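PDB 3AJC: flagellar motor switch protein FliG from Thermotoga maritima, which probably forms part of the switch complex at the base of the flagellar basal body, which receives chemotaxis signals and sets the direction of flagellar rotation. Local coordinates for residues A[51-56]-A[112-117]; A[57-62]-A[93-98]; A[128-133]-A[203-208]; A[142-147]-A[171-176]; A[154-159]-A[180-185]. All blocks are in the same frame, centred on the assembly; numbering follows the deposited sequence.

Contact 1: residues A[51-56]-A[112-117]; sequences LQTEVL and DKLVQE
A fully extended lysine spans the gap between two helices to reach a glutamate whose own chain starts off in the other direction: Lys113 NZ stands 2.9 Å from Glu54 OE1, a hydrogen-bonded salt bridge. Helix 49-60 belongs to the middle domain of FliG, a bundle of short helices packed at crossed angles, with no strand, and helix 104-117 packs against it from further along the chain. Through residues 51-56 and 112-117 the two helices cross at -61°, with the short axes 10.4 Å apart. Lys113 gets across because CG lies anti to its backbone N (chi1 -171°) and every later torsion is also extended, which lays the aliphatic chain past Thr53. The ammonium then meets OE1 nearly along the C-O direction. Glu54 points away from the partner helix at its CB, but a bend at chi2 (47°) brings the carboxylate back; its other oxygen, OE2, pairs with Lys57, so the two lysines share one carboxylate. Replacing Glu54 by an alanine would probably leave both ammonium groups without their anionic mate and let the long Lys113 chain swing into solvent. Below this salt bridge the contact turns apolar. Thr53 and Leu114 run past each other in opposite directions, Thr53 CG2 against Leu114 CD2, and Ile110 flanks the threonine. Leu56 and Leu114 are buried, with Ile125 of helix 119-128 touching both. Their side chains meet at about a right angle, Leu56 CD1 lying 4.0 Å from Leu114 CD1.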
# COMPACT_ATOMS: atom_id res chain seq x y z
N LEU A 51 -10.17 15.03 -12.97
CA LEU A 51 -8.84 14.47 -13.24
C LEU A 51 -8.48 13.34 -12.28
O LEU A 51 -7.69 12.45 -12.62
CB LEU A 51 -7.77 15.55 -13.10
CG LEU A 51 -7.89 16.84 -13.91
CD1 LEU A 51 -6.68 17.72 -13.60
CD2 LEU A 51 -7.95 16.51 -15.40
N GLN A 52 -9.05 13.39 -11.08
CA GLN A 52 -8.75 12.44 -10.02
C GLN A 52 -8.69 10.96 -10.41
O GLN A 52 -7.63 10.34 -10.28
CB GLN A 52 -9.70 12.66 -8.83
CG GLN A 52 -9.74 14.14 -8.41
CD GLN A 52 -10.43 14.39 -7.08
OE1 GLN A 52 -11.51 13.84 -6.80
NE2 GLN A 52 -9.83 15.23 -6.26
N THR A 53 -9.79 10.39 -10.89
CA THR A 53 -9.80 8.98 -11.26
C THR A 53 -8.81 8.65 -12.38
O THR A 53 -8.00 7.72 -12.25
CB THR A 53 -11.19 8.51 -11.69
OG1 THR A 53 -12.11 8.69 -10.61
CG2 THR A 53 -11.15 7.03 -12.03
N GLU A 54 -8.88 9.41 -13.47
CA GLU A 54 -8.00 9.19 -14.61
C GLU A 54 -6.52 9.22 -14.18
O GLU A 54 -5.74 8.35 -14.55
CB GLU A 54 -8.28 10.24 -15.69
CG GLU A 54 -8.68 9.67 -17.05
CD GLU A 54 -9.76 8.57 -16.97
OE1 GLU A 54 -10.73 8.70 -16.19
OE2 GLU A 54 -9.63 7.57 -17.72
N VAL A 55 -6.16 10.23 -13.39
CA VAL A 55 -4.78 10.35 -12.92
C VAL A 55 -4.39 9.18 -12.04
O VAL A 55 -3.26 8.67 -12.12
CB VAL A 55 -4.57 11.66 -12.12
CG1 VAL A 55 -3.29 11.57 -11.29
CG2 VAL A 55 -4.50 12.85 -13.08
N LEU A 56 -5.31 8.73 -11.19
CA LEU A 56 -5.02 7.62 -10.30
C LEU A 56 -4.83 6.34 -11.13
O LEU A 56 -3.94 5.53 -10.84
CB LEU A 56 -6.16 7.45 -9.27
CG LEU A 56 -5.91 6.48 -8.10
CD1 LEU A 56 -6.00 5.02 -8.55
CD2 LEU A 56 -4.54 6.77 -7.50
N ASP A 112 -15.09 3.64 -6.61
CA ASP A 112 -16.38 3.32 -7.21
C ASP A 112 -16.30 3.44 -8.73
O ASP A 112 -16.83 2.61 -9.45
CB ASP A 112 -17.48 4.24 -6.68
CG ASP A 112 -17.95 3.86 -5.29
OD1 ASP A 112 -17.58 2.76 -4.80
OD2 ASP A 112 -18.70 4.66 -4.68
N LYS A 113 -15.63 4.48 -9.21
CA LYS A 113 -15.51 4.65 -10.65
C LYS A 113 -14.65 3.54 -11.26
O LYS A 113 -15.00 2.99 -12.30
CB LYS A 113 -14.91 6.01 -11.01
CG LYS A 113 -14.99 6.28 -12.51
CD LYS A 113 -14.16 7.46 -12.96
CE LYS A 113 -14.35 7.73 -14.46
NZ LYS A 113 -13.39 8.77 -14.97
N LEU A 114 -13.53 3.21 -10.63
CA LEU A 114 -12.66 2.17 -11.16
C LEU A 114 -13.38 0.82 -11.19
O LEU A 114 -13.16 0.00 -12.09
CB LEU A 114 -11.38 2.03 -10.34
CG LEU A 114 -10.37 3.18 -10.35
CD1 LEU A 114 -9.16 2.77 -9.52
CD2 LEU A 114 -9.94 3.49 -11.78
N VAL A 115 -14.24 0.60 -10.20
CA VAL A 115 -14.99 -0.64 -10.12
C VAL A 115 -15.87 -0.74 -11.36
O VAL A 115 -16.09 -1.83 -11.90
CB VAL A 115 -15.88 -0.66 -8.86
CG1 VAL A 115 -16.89 -1.80 -8.95
CG2 VAL A 115 -15.01 -0.84 -7.62
N GLN A 116 -16.36 0.41 -11.82
CA GLN A 116 -17.22 0.45 -12.98
C GLN A 116 -16.51 0.35 -14.33
O GLN A 116 -16.96 -0.37 -15.21
CB GLN A 116 -18.07 1.72 -12.95
CG GLN A 116 -19.34 1.57 -12.12
CD GLN A 116 -20.28 0.50 -12.69
OE1 GLN A 116 -21.31 0.19 -12.08
NE2 GLN A 116 -19.94 -0.05 -13.86
N GLU A 117 -15.39 1.05 -14.48
CA GLU A 117 -14.67 1.03 -15.74
C GLU A 117 -13.44 0.14 -15.85
O GLU A 117 -13.00 -0.17 -16.96
CB GLU A 117 -14.31 2.46 -16.16
CG GLU A 117 -15.44 3.18 -16.89
CD GLU A 117 -15.91 2.42 -18.13
OE1 GLU A 117 -15.07 2.19 -19.04
OE2 GLU A 117 -17.10 2.07 -18.20

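Contact 2: residues A[57-62]-A[93-98]; sequences KRIALL and DTAAEI
The last turn of helix 49-60 comes close to helix 92-100, Ala60 and Ala95 being the nearest pair of residues with their CA atoms only 5.3 Å apart. Two methyl groups permit this approach: Ala60 CB rests 3.9 Å from Ala95 CB. Next to them Ile59 touches the other helix with both of its branches. Ile59 CG2, anti to the backbone N, meets Thr94 CG2 at 3.9 Å, the two side chains crossing at about a right angle. The same methyl, Ile59 CG2, lies 4.4 Å from Ala95 CB. The longer branch, extended at chi2 (177°), runs toward Ile98, which reaches back with an equally extended chain, and the two end tip to tip with Ile59 CD1 and Ile98 CD1 3.9 Å apart. This is close helix-helix packing through small residues, in a buried part of the helical bundle to which the middle domain contributes helix 49-60. Ala29 of helix 25-33 adds to the cover of Ile59, while Ala40, Ala41 and Leu44 of helix 37-46 touch Ile98. On helix 49-60, Arg58 belongs to the EHPQR motif, which is important for interaction with FliM; its NH1 is hydrogen-bonded to Gln26 OE1 of the same motif.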
# COMPACT_ATOMS: atom_id res chain seq x y z
N LYS A 57 -5.66 6.17 -12.16
CA LYS A 57 -5.56 5.00 -13.02
C LYS A 57 -4.22 4.98 -13.77
O LYS A 57 -3.57 3.93 -13.87
CB LYS A 57 -6.72 4.98 -14.02
CG LYS A 57 -6.81 3.69 -14.84
CD LYS A 57 -7.99 3.72 -15.80
CE LYS A 57 -7.75 4.70 -16.94
NZ LYS A 57 -8.89 4.74 -17.90
N ARG A 58 -3.80 6.13 -14.29
CA ARG A 58 -2.54 6.23 -15.01
C ARG A 58 -1.35 5.95 -14.10
O ARG A 58 -0.31 5.46 -14.54
CB ARG A 58 -2.38 7.62 -15.63
CG ARG A 58 -3.18 7.81 -16.90
CD ARG A 58 -3.17 9.26 -17.35
NE ARG A 58 -3.98 9.45 -18.56
CZ ARG A 58 -3.61 9.03 -19.77
NH1 ARG A 58 -2.45 8.41 -19.94
NH2 ARG A 58 -4.42 9.23 -20.80
N ILE A 59 -1.50 6.27 -12.82
CA ILE A 59 -0.43 6.01 -11.86
C ILE A 59 -0.36 4.50 -11.66
O ILE A 59 0.73 3.91 -11.57
CB ILE A 59 -0.70 6.70 -10.50
CG1 ILE A 59 -0.56 8.23 -10.66
CG2 ILE A 59 0.27 6.18 -9.45
CD1 ILE A 59 -0.87 9.02 -9.40
N ALA A 60 -1.53 3.88 -11.61
CA ALA A 60 -1.64 2.44 -11.41
C ALA A 60 -1.08 1.67 -12.60
O ALA A 60 -0.46 0.62 -12.43
CB ALA A 60 -3.09 2.07 -11.18
N LEU A 61 -1.28 2.21 -13.81
CA LEU A 61 -0.81 1.56 -15.03
C LEU A 61 0.31 2.35 -15.70
O LEU A 61 0.46 2.31 -16.92
CB LEU A 61 -1.98 1.41 -16.00
CG LEU A 61 -3.25 0.71 -15.49
CD1 LEU A 61 -4.38 1.00 -16.45
CD2 LEU A 61 -3.02 -0.79 -15.34
N LEU A 62 1.09 3.05 -14.89
CA LEU A 62 2.16 3.90 -15.39
C LEU A 62 2.99 3.44 -16.59
O LEU A 62 3.11 4.17 -17.57
CB LEU A 62 3.10 4.29 -14.26
CG LEU A 62 3.98 5.50 -14.62
CD1 LEU A 62 3.10 6.73 -14.80
CD2 LEU A 62 5.00 5.73 -13.53
N ASP A 93 1.23 -0.62 -6.22
CA ASP A 93 1.59 -0.27 -4.84
C ASP A 93 1.53 1.25 -4.61
O ASP A 93 1.00 1.71 -3.60
CB ASP A 93 2.98 -0.81 -4.51
CG ASP A 93 2.92 -2.13 -3.75
OD1 ASP A 93 2.60 -2.10 -2.54
OD2 ASP A 93 3.18 -3.18 -4.37
N THR A 94 2.09 2.01 -5.54
CA THR A 94 2.07 3.46 -5.44
C THR A 94 0.61 3.94 -5.34
O THR A 94 0.25 4.67 -4.42
CB THR A 94 2.72 4.08 -6.68
OG1 THR A 94 4.04 3.57 -6.81
CG2 THR A 94 2.77 5.61 -6.56
N ALA A 95 -0.21 3.50 -6.29
CA ALA A 95 -1.62 3.86 -6.33
C ALA A 95 -2.34 3.54 -5.01
O ALA A 95 -3.04 4.39 -4.46
CB ALA A 95 -2.30 3.15 -7.49
N ALA A 96 -2.15 2.32 -4.52
CA ALA A 96 -2.78 1.88 -3.29
C ALA A 96 -2.36 2.73 -2.09
O ALA A 96 -3.16 3.02 -1.21
CB ALA A 96 -2.43 0.39 -3.02
N GLU A 97 -1.08 3.10 -2.06
CA GLU A 97 -0.53 3.92 -0.99
C GLU A 97 -1.15 5.31 -1.04
O GLU A 97 -1.43 5.91 -0.00
CB GLU A 97 1.00 3.99 -1.12
CG GLU A 97 1.74 2.79 -0.51
CD GLU A 97 3.13 2.56 -1.09
OE1 GLU A 97 3.86 3.54 -1.36
OE2 GLU A 97 3.52 1.38 -1.26
N ILE A 98 -1.37 5.82 -2.24
CA ILE A 98 -1.97 7.13 -2.42
C ILE A 98 -3.43 7.07 -1.97
O ILE A 98 -3.92 7.95 -1.26
CB ILE A 98 -1.89 7.58 -3.89
CG1 ILE A 98 -0.41 7.80 -4.26
CG2 ILE A 98 -2.76 8.81 -4.12
CD1 ILE A 98 -0.17 8.24 -5.69

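Contact 3: residues A[128-133]-A[203-208]; sequences RMFVFE and KIINII
Ile204 is the first residue of segment 203-208, on helix 194-213, to meet the chain that leaves helix 119-128. Ile204 CD1 comes to the edge of the Phe132 ring, near the ring plane, 3.8 Å from Phe132 CE1. One residue on, Ile205 sends its longer branch to the backbone: Ile205 CD1 is 3.6 Å from Phe132 N and 3.9 Å from Phe130 O, while its CG2 approaches the Phe130 ring obliquely. A turn after Ile204, Ile208 takes the Phe130 ring from above. Ile208 CG2 lies 4.2 Å from the centroid of the Phe130 ring and 14° off the normal, a CH-pi contact. Ile208 CD1 comes to 3.5 Å from Phe130 CE2. The ring can receive Ile208 because chi1 of Phe130 (-163°) swings it away from its own N and toward the helix. Thus one phenylalanine is met over a face and the other at an edge, with Val131 between them turned away. Ala158 touches both Phe132 and Ile204, tying the contact to helix 152-159. The side chains that meet are aromatic or branched aliphatic, with one isoleucine methyl on the backbone, which suggests that the connecting chain is held against helix 194-213 by hydrophobic burial and shape rather than by directional polar bonds.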
# COMPACT_ATOMS: atom_id res chain seq x y z
N ARG A 128 -4.17 -4.36 -2.63
CA ARG A 128 -2.86 -3.81 -2.31
C ARG A 128 -2.94 -2.73 -1.24
O ARG A 128 -1.91 -2.29 -0.72
CB ARG A 128 -2.21 -3.24 -3.57
CG ARG A 128 -1.53 -4.27 -4.44
CD ARG A 128 -0.43 -4.97 -3.65
NE ARG A 128 0.38 -5.83 -4.50
CZ ARG A 128 1.11 -5.41 -5.52
NH1 ARG A 128 1.15 -4.12 -5.82
NH2 ARG A 128 1.82 -6.27 -6.24
N MET A 129 -4.16 -2.30 -0.91
CA MET A 129 -4.38 -1.25 0.10
C MET A 129 -4.34 -1.76 1.54
O MET A 129 -4.33 -0.97 2.49
CB MET A 129 -5.72 -0.56 -0.16
CG MET A 129 -5.68 0.48 -1.27
SD MET A 129 -7.32 1.13 -1.65
CE MET A 129 -7.62 2.21 -0.19
N PHE A 130 -4.33 -3.08 1.70
CA PHE A 130 -4.32 -3.71 3.02
C PHE A 130 -3.14 -3.23 3.87
O PHE A 130 -1.99 -3.30 3.44
CB PHE A 130 -4.22 -5.24 2.83
CG PHE A 130 -4.61 -6.02 4.06
CD1 PHE A 130 -5.93 -6.39 4.27
CD2 PHE A 130 -3.66 -6.37 5.01
CE1 PHE A 130 -6.31 -7.07 5.42
CE2 PHE A 130 -4.02 -7.06 6.17
CZ PHE A 130 -5.35 -7.41 6.37
N VAL A 131 -3.43 -2.70 5.05
CA VAL A 131 -2.36 -2.27 5.95
C VAL A 131 -2.38 -3.20 7.16
O VAL A 131 -3.33 -3.95 7.36
CB VAL A 131 -2.53 -0.80 6.44
CG1 VAL A 131 -2.38 0.15 5.26
CG2 VAL A 131 -3.87 -0.62 7.15
N PHE A 132 -1.34 -3.14 7.97
CA PHE A 132 -1.26 -4.03 9.12
C PHE A 132 -2.47 -4.00 10.04
O PHE A 132 -2.92 -5.05 10.48
CB PHE A 132 0.02 -3.76 9.93
CG PHE A 132 0.38 -4.89 10.85
CD1 PHE A 132 0.75 -6.13 10.34
CD2 PHE A 132 0.36 -4.70 12.23
CE1 PHE A 132 1.09 -7.20 11.20
CE2 PHE A 132 0.70 -5.75 13.10
CZ PHE A 132 1.06 -7.00 12.58
N GLU A 133 -3.00 -2.81 10.33
CA GLU A 133 -4.16 -2.71 11.21
C GLU A 133 -5.40 -3.33 10.57
O GLU A 133 -6.35 -3.65 11.26
CB GLU A 133 -4.46 -1.25 11.58
CG GLU A 133 -3.49 -0.59 12.56
CD GLU A 133 -3.45 -1.27 13.93
OE1 GLU A 133 -4.51 -1.65 14.46
OE2 GLU A 133 -2.33 -1.40 14.49
N LYS A 203 6.03 -8.12 5.57
CA LYS A 203 6.17 -9.56 5.35
C LYS A 203 4.87 -10.29 5.68
O LYS A 203 4.46 -11.20 4.97
CB LYS A 203 7.28 -10.10 6.24
CG LYS A 203 8.44 -10.73 5.50
CD LYS A 203 9.71 -10.61 6.33
CE LYS A 203 10.86 -11.40 5.72
NZ LYS A 203 12.13 -11.13 6.45
N ILE A 204 4.23 -9.90 6.78
CA ILE A 204 2.99 -10.53 7.19
C ILE A 204 1.89 -10.16 6.19
O ILE A 204 1.06 -10.99 5.84
CB ILE A 204 2.58 -10.08 8.60
CG1 ILE A 204 3.64 -10.54 9.61
CG2 ILE A 204 1.19 -10.62 8.93
CD1 ILE A 204 3.28 -10.29 11.09
N ILE A 205 1.90 -8.91 5.75
CA ILE A 205 0.92 -8.42 4.79
C ILE A 205 1.04 -9.21 3.49
O ILE A 205 0.03 -9.56 2.89
CB ILE A 205 1.13 -6.92 4.49
CG1 ILE A 205 0.70 -6.10 5.71
CG2 ILE A 205 0.33 -6.51 3.25
CD1 ILE A 205 1.00 -4.63 5.60
N ASN A 206 2.27 -9.47 3.06
CA ASN A 206 2.48 -10.23 1.84
C ASN A 206 1.89 -11.64 2.00
O ASN A 206 1.29 -12.18 1.07
CB ASN A 206 3.97 -10.30 1.49
CG ASN A 206 4.54 -8.95 1.11
OD1 ASN A 206 3.83 -8.09 0.59
ND2 ASN A 206 5.82 -8.75 1.38
N ILE A 207 2.05 -12.21 3.19
CA ILE A 207 1.50 -13.53 3.48
C ILE A 207 -0.02 -13.48 3.28
O ILE A 207 -0.62 -14.37 2.69
CB ILE A 207 1.81 -13.98 4.94
CG1 ILE A 207 3.30 -14.28 5.09
CG2 ILE A 207 0.96 -15.19 5.32
CD1 ILE A 207 3.69 -14.68 6.49
N ILE A 208 -0.64 -12.43 3.80
CA ILE A 208 -2.09 -12.24 3.68
C ILE A 208 -2.51 -12.07 2.22
O ILE A 208 -3.47 -12.69 1.75
CB ILE A 208 -2.53 -11.02 4.52
CG1 ILE A 208 -2.36 -11.34 6.01
CG2 ILE A 208 -3.98 -10.63 4.19
CD1 ILE A 208 -2.48 -10.14 6.94

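Contact 4: residues A[142-147]-A[171-176]; sequences SIQLVL and FKNMSK
Helix 140-147 faces a type I beta turn, Phe171 to Met174, which links helix 164-171 to helix 176-187; the closest CA atoms, those of Gln144 and Asn173, are 5.8 Å apart. Asn173 points toward the helix and is buried. Gln144, extended beyond CG, reaches across the asparagine at about a right angle, and Gln144 NE2 donates to Asn173 OD1 at 2.8 Å. The N-H...O angle is 158°; the donor lies in the carbonyl plane of Asn173 and the acceptor close to the amide plane of Gln144, although the two amides are turned 40° against each other. The other end of the asparagine amide, ND2, is bonded to Lys169 O, and the two bonds together fix the rotation of this buried group. A leucine in place of Gln144 would probably leave Asn173 OD1 without its donor and the asparagine amide less firmly oriented. Ile143, one residue earlier, also crosses Asn173 at about a right angle and lays CG2 3.8 Å from Asn173 CB. Further along, Leu147 CD1 presses on the backbone at Asn173 O and sits 3.5 Å from Met174 CG, a tight contact in which the side chains cross at about a right angle. Beyond the turn, Ser175 OG is bonded to Ala178 N. The contact thus packs one helix on the turn between two successive helices, the second N-capped by Ser175, in the all-helical C-terminal domain of FliG.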
# COMPACT_ATOMS: atom_id res chain seq x y z
N SER A 142 -9.29 -16.93 9.84
CA SER A 142 -8.35 -16.38 8.86
C SER A 142 -7.04 -15.96 9.54
O SER A 142 -5.95 -16.22 9.02
CB SER A 142 -8.96 -15.16 8.16
OG SER A 142 -9.96 -15.55 7.24
N ILE A 143 -7.16 -15.31 10.69
CA ILE A 143 -6.00 -14.87 11.45
C ILE A 143 -5.11 -16.07 11.83
O ILE A 143 -3.88 -15.99 11.72
CB ILE A 143 -6.46 -14.09 12.70
CG1 ILE A 143 -7.12 -12.78 12.26
CG2 ILE A 143 -5.28 -13.84 13.63
CD1 ILE A 143 -7.58 -11.89 13.39
N GLN A 144 -5.72 -17.16 12.28
CA GLN A 144 -4.98 -18.38 12.63
C GLN A 144 -4.28 -18.91 11.38
O GLN A 144 -3.12 -19.31 11.42
CB GLN A 144 -5.94 -19.43 13.19
CG GLN A 144 -6.43 -19.14 14.60
CD GLN A 144 -7.78 -19.78 14.91
OE1 GLN A 144 -8.13 -20.83 14.37
NE2 GLN A 144 -8.55 -19.14 15.79
N LEU A 145 -4.99 -18.92 10.26
CA LEU A 145 -4.42 -19.37 9.00
C LEU A 145 -3.10 -18.62 8.75
O LEU A 145 -2.07 -19.21 8.41
CB LEU A 145 -5.39 -19.07 7.87
CG LEU A 145 -5.28 -19.86 6.56
CD1 LEU A 145 -6.15 -21.12 6.67
CD2 LEU A 145 -5.74 -19.00 5.38
N VAL A 146 -3.15 -17.30 8.93
CA VAL A 146 -2.00 -16.43 8.72
C VAL A 146 -0.85 -16.70 9.69
O VAL A 146 0.31 -16.76 9.28
CB VAL A 146 -2.44 -14.94 8.82
CG1 VAL A 146 -1.22 -14.00 8.70
CG2 VAL A 146 -3.46 -14.63 7.74
N LEU A 147 -1.18 -16.86 10.97
CA LEU A 147 -0.18 -17.10 12.00
C LEU A 147 0.73 -18.30 11.76
O LEU A 147 1.93 -18.26 12.04
CB LEU A 147 -0.87 -17.23 13.36
CG LEU A 147 -1.55 -15.94 13.85
CD1 LEU A 147 -2.09 -16.16 15.25
CD2 LEU A 147 -0.55 -14.79 13.85
N PHE A 171 -2.88 -12.34 19.66
CA PHE A 171 -2.53 -13.23 20.76
C PHE A 171 -3.59 -14.28 21.05
O PHE A 171 -3.28 -15.46 21.08
CB PHE A 171 -2.26 -12.42 22.03
CG PHE A 171 -1.10 -12.93 22.82
CD1 PHE A 171 0.20 -12.69 22.38
CD2 PHE A 171 -1.29 -13.73 23.95
CE1 PHE A 171 1.29 -13.22 23.05
CE2 PHE A 171 -0.20 -14.27 24.63
CZ PHE A 171 1.10 -14.02 24.17
N LYS A 172 -4.84 -13.87 21.23
CA LYS A 172 -5.86 -14.87 21.52
C LYS A 172 -6.06 -15.88 20.40
O LYS A 172 -6.82 -16.83 20.54
CB LYS A 172 -7.19 -14.19 21.90
CG LYS A 172 -7.92 -13.42 20.81
CD LYS A 172 -9.16 -12.76 21.45
CE LYS A 172 -9.95 -11.87 20.49
NZ LYS A 172 -10.76 -12.58 19.47
N ASN A 173 -5.36 -15.69 19.29
CA ASN A 173 -5.47 -16.59 18.15
C ASN A 173 -4.24 -17.45 17.88
O ASN A 173 -4.17 -18.15 16.87
CB ASN A 173 -5.83 -15.80 16.89
CG ASN A 173 -7.33 -15.54 16.76
OD1 ASN A 173 -8.11 -16.47 16.51
ND2 ASN A 173 -7.74 -14.29 16.93
N MET A 174 -3.26 -17.41 18.79
CA MET A 174 -2.04 -18.19 18.63
C MET A 174 -2.10 -19.48 19.44
O MET A 174 -2.88 -19.59 20.40
CB MET A 174 -0.83 -17.40 19.11
CG MET A 174 -0.58 -16.09 18.40
SD MET A 174 0.88 -15.33 19.09
CE MET A 174 0.31 -13.73 19.42
N SER A 175 -1.28 -20.46 19.07
CA SER A 175 -1.23 -21.71 19.82
C SER A 175 -0.50 -21.35 21.11
O SER A 175 0.34 -20.44 21.14
CB SER A 175 -0.44 -22.78 19.06
OG SER A 175 0.94 -22.43 18.95
N LYS A 176 -0.82 -22.06 22.19
CA LYS A 176 -0.19 -21.80 23.47
C LYS A 176 1.33 -21.85 23.36
O LYS A 176 2.02 -21.02 23.94
CB LYS A 176 -0.67 -22.83 24.51
CG LYS A 176 -2.04 -22.53 25.11
CD LYS A 176 -1.96 -21.35 26.08
CE LYS A 176 -3.33 -21.02 26.67
NZ LYS A 176 -3.28 -19.85 27.59

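Contact 5: residues A[154-159]-A[180-185]; sequences DLALAL and ALLKDE
Crossed helix packing within the all-helical C-terminal domain of FliG brings helix 152-159 against helix 176-187. Their short segments cross at -62° with axes 9.5 Å apart, and Leu182 makes most of the contact on the side of helix 176-187. Its CG stands anti to the backbone N (chi1 176°), which points the forked end at the other helix, and the two methyls part there. Leu182 CD1 lies 3.6 Å from Ala156 N. The same methyl also touches the CB atoms of Ala156 and Leu155. CD2 turns instead to Leu159, the two leucine side chains meeting at a slant with Leu182 CD2 3.7 Å from Leu159 CD1. The small side chain at Ala156 leaves room for this leucine to come right up to the helix backbone. Met174, Phe171 and Ile170 continue the apolar surroundings: the first two touch Leu182, the third touches Leu159. One turn after Leu182, Glu185 contributes the aliphatic part of its chain. A bend at chi2 (65°) turns the carboxylate off the line of the chain, and OE1 forms a long, weak ion pair with Arg153 NE, while Glu185 CG rests 3.6 Å from Ala156 CB.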
# COMPACT_ATOMS: atom_id res chain seq x y z
N ASP A 154 9.54 -12.32 13.40
CA ASP A 154 8.84 -11.35 12.58
C ASP A 154 7.57 -10.89 13.28
O ASP A 154 7.20 -9.72 13.23
CB ASP A 154 8.52 -11.93 11.21
CG ASP A 154 9.71 -11.91 10.29
OD1 ASP A 154 10.43 -10.88 10.28
OD2 ASP A 154 9.94 -12.90 9.57
N LEU A 155 6.92 -11.83 13.97
CA LEU A 155 5.70 -11.53 14.69
C LEU A 155 6.01 -10.52 15.80
O LEU A 155 5.33 -9.51 15.93
CB LEU A 155 5.11 -12.81 15.28
CG LEU A 155 3.66 -12.83 15.74
CD1 LEU A 155 2.77 -12.10 14.71
CD2 LEU A 155 3.21 -14.29 15.91
N ALA A 156 7.05 -10.80 16.58
CA ALA A 156 7.42 -9.92 17.67
C ALA A 156 7.71 -8.51 17.16
O ALA A 156 7.24 -7.52 17.74
CB ALA A 156 8.63 -10.48 18.40
N LEU A 157 8.49 -8.42 16.09
CA LEU A 157 8.83 -7.13 15.50
C LEU A 157 7.57 -6.39 15.05
O LEU A 157 7.34 -5.23 15.40
CB LEU A 157 9.75 -7.32 14.29
CG LEU A 157 11.18 -7.77 14.61
CD1 LEU A 157 11.92 -8.21 13.35
CD2 LEU A 157 11.88 -6.62 15.28
N ALA A 158 6.75 -7.09 14.28
CA ALA A 158 5.51 -6.52 13.76
C ALA A 158 4.59 -5.99 14.87
O ALA A 158 3.90 -4.98 14.68
CB ALA A 158 4.78 -7.56 12.92
N LEU A 159 4.59 -6.67 16.01
CA LEU A 159 3.75 -6.29 17.13
C LEU A 159 4.22 -5.03 17.86
O LEU A 159 3.42 -4.33 18.47
CB LEU A 159 3.62 -7.45 18.12
CG LEU A 159 2.76 -8.61 17.62
CD1 LEU A 159 2.77 -9.76 18.61
CD2 LEU A 159 1.35 -8.10 17.39
N ALA A 180 3.92 -18.64 23.89
CA ALA A 180 5.02 -18.72 24.85
C ALA A 180 6.33 -18.37 24.15
O ALA A 180 7.15 -17.64 24.69
CB ALA A 180 5.11 -20.12 25.47
N LEU A 181 6.53 -18.89 22.94
CA LEU A 181 7.75 -18.57 22.22
C LEU A 181 7.80 -17.05 21.97
O LEU A 181 8.83 -16.41 22.15
CB LEU A 181 7.80 -19.32 20.87
CG LEU A 181 8.45 -20.70 20.74
CD1 LEU A 181 9.31 -21.01 21.93
CD2 LEU A 181 7.40 -21.76 20.56
N LEU A 182 6.68 -16.49 21.55
CA LEU A 182 6.60 -15.06 21.29
C LEU A 182 6.95 -14.25 22.55
O LEU A 182 7.80 -13.36 22.52
CB LEU A 182 5.20 -14.69 20.79
CG LEU A 182 4.92 -13.20 20.55
CD1 LEU A 182 5.83 -12.67 19.45
CD2 LEU A 182 3.46 -13.03 20.17
N LYS A 183 6.31 -14.58 23.67
CA LYS A 183 6.58 -13.85 24.92
C LYS A 183 8.06 -13.87 25.26
O LYS A 183 8.61 -12.85 25.70
CB LYS A 183 5.76 -14.44 26.07
CG LYS A 183 4.26 -14.26 25.91
CD LYS A 183 3.52 -14.86 27.10
CE LYS A 183 2.02 -14.61 26.99
NZ LYS A 183 1.21 -15.19 28.09
N ASP A 184 8.70 -15.02 25.06
CA ASP A 184 10.13 -15.15 25.33
C ASP A 184 10.93 -14.20 24.46
O ASP A 184 11.84 -13.52 24.95
CB ASP A 184 10.61 -16.57 25.04
CG ASP A 184 10.74 -17.40 26.29
OD1 ASP A 184 9.72 -18.01 26.69
OD2 ASP A 184 11.85 -17.41 26.87
N GLU A 185 10.60 -14.15 23.17
CA GLU A 185 11.29 -13.27 22.25
C GLU A 185 11.15 -11.83 22.72
O GLU A 185 12.14 -11.11 22.85
CB GLU A 185 10.71 -13.44 20.84
CG GLU A 185 11.24 -12.45 19.80
CD GLU A 185 12.73 -12.61 19.51
OE1 GLU A 185 13.19 -12.08 18.47
OE2 GLU A 185 13.43 -13.25 20.31

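Contacts 1 and 2 lie in the N-terminal part of the construct, share helix 49-60 and touch, their centres 11 Å apart; contact 2 falls between the two segments of contact 1 in sequence. Contact 3 follows both along the chain. Its Arg128 makes a salt bridge with Asp93 of contact 2, whose centre is 17 Å away. Contacts 4 and 5, 13 Å apart, alternate their segments between those of contact 3 and touch it. Contacts 1 and 2 thus pack the helices next to the EHPQR motif, contacts 4 and 5 build the C-terminal domain, and contact 3 holds the connecting chain against it. Contacts 1 and 5 lie 41 Å apart on opposite sides of the chain's centre.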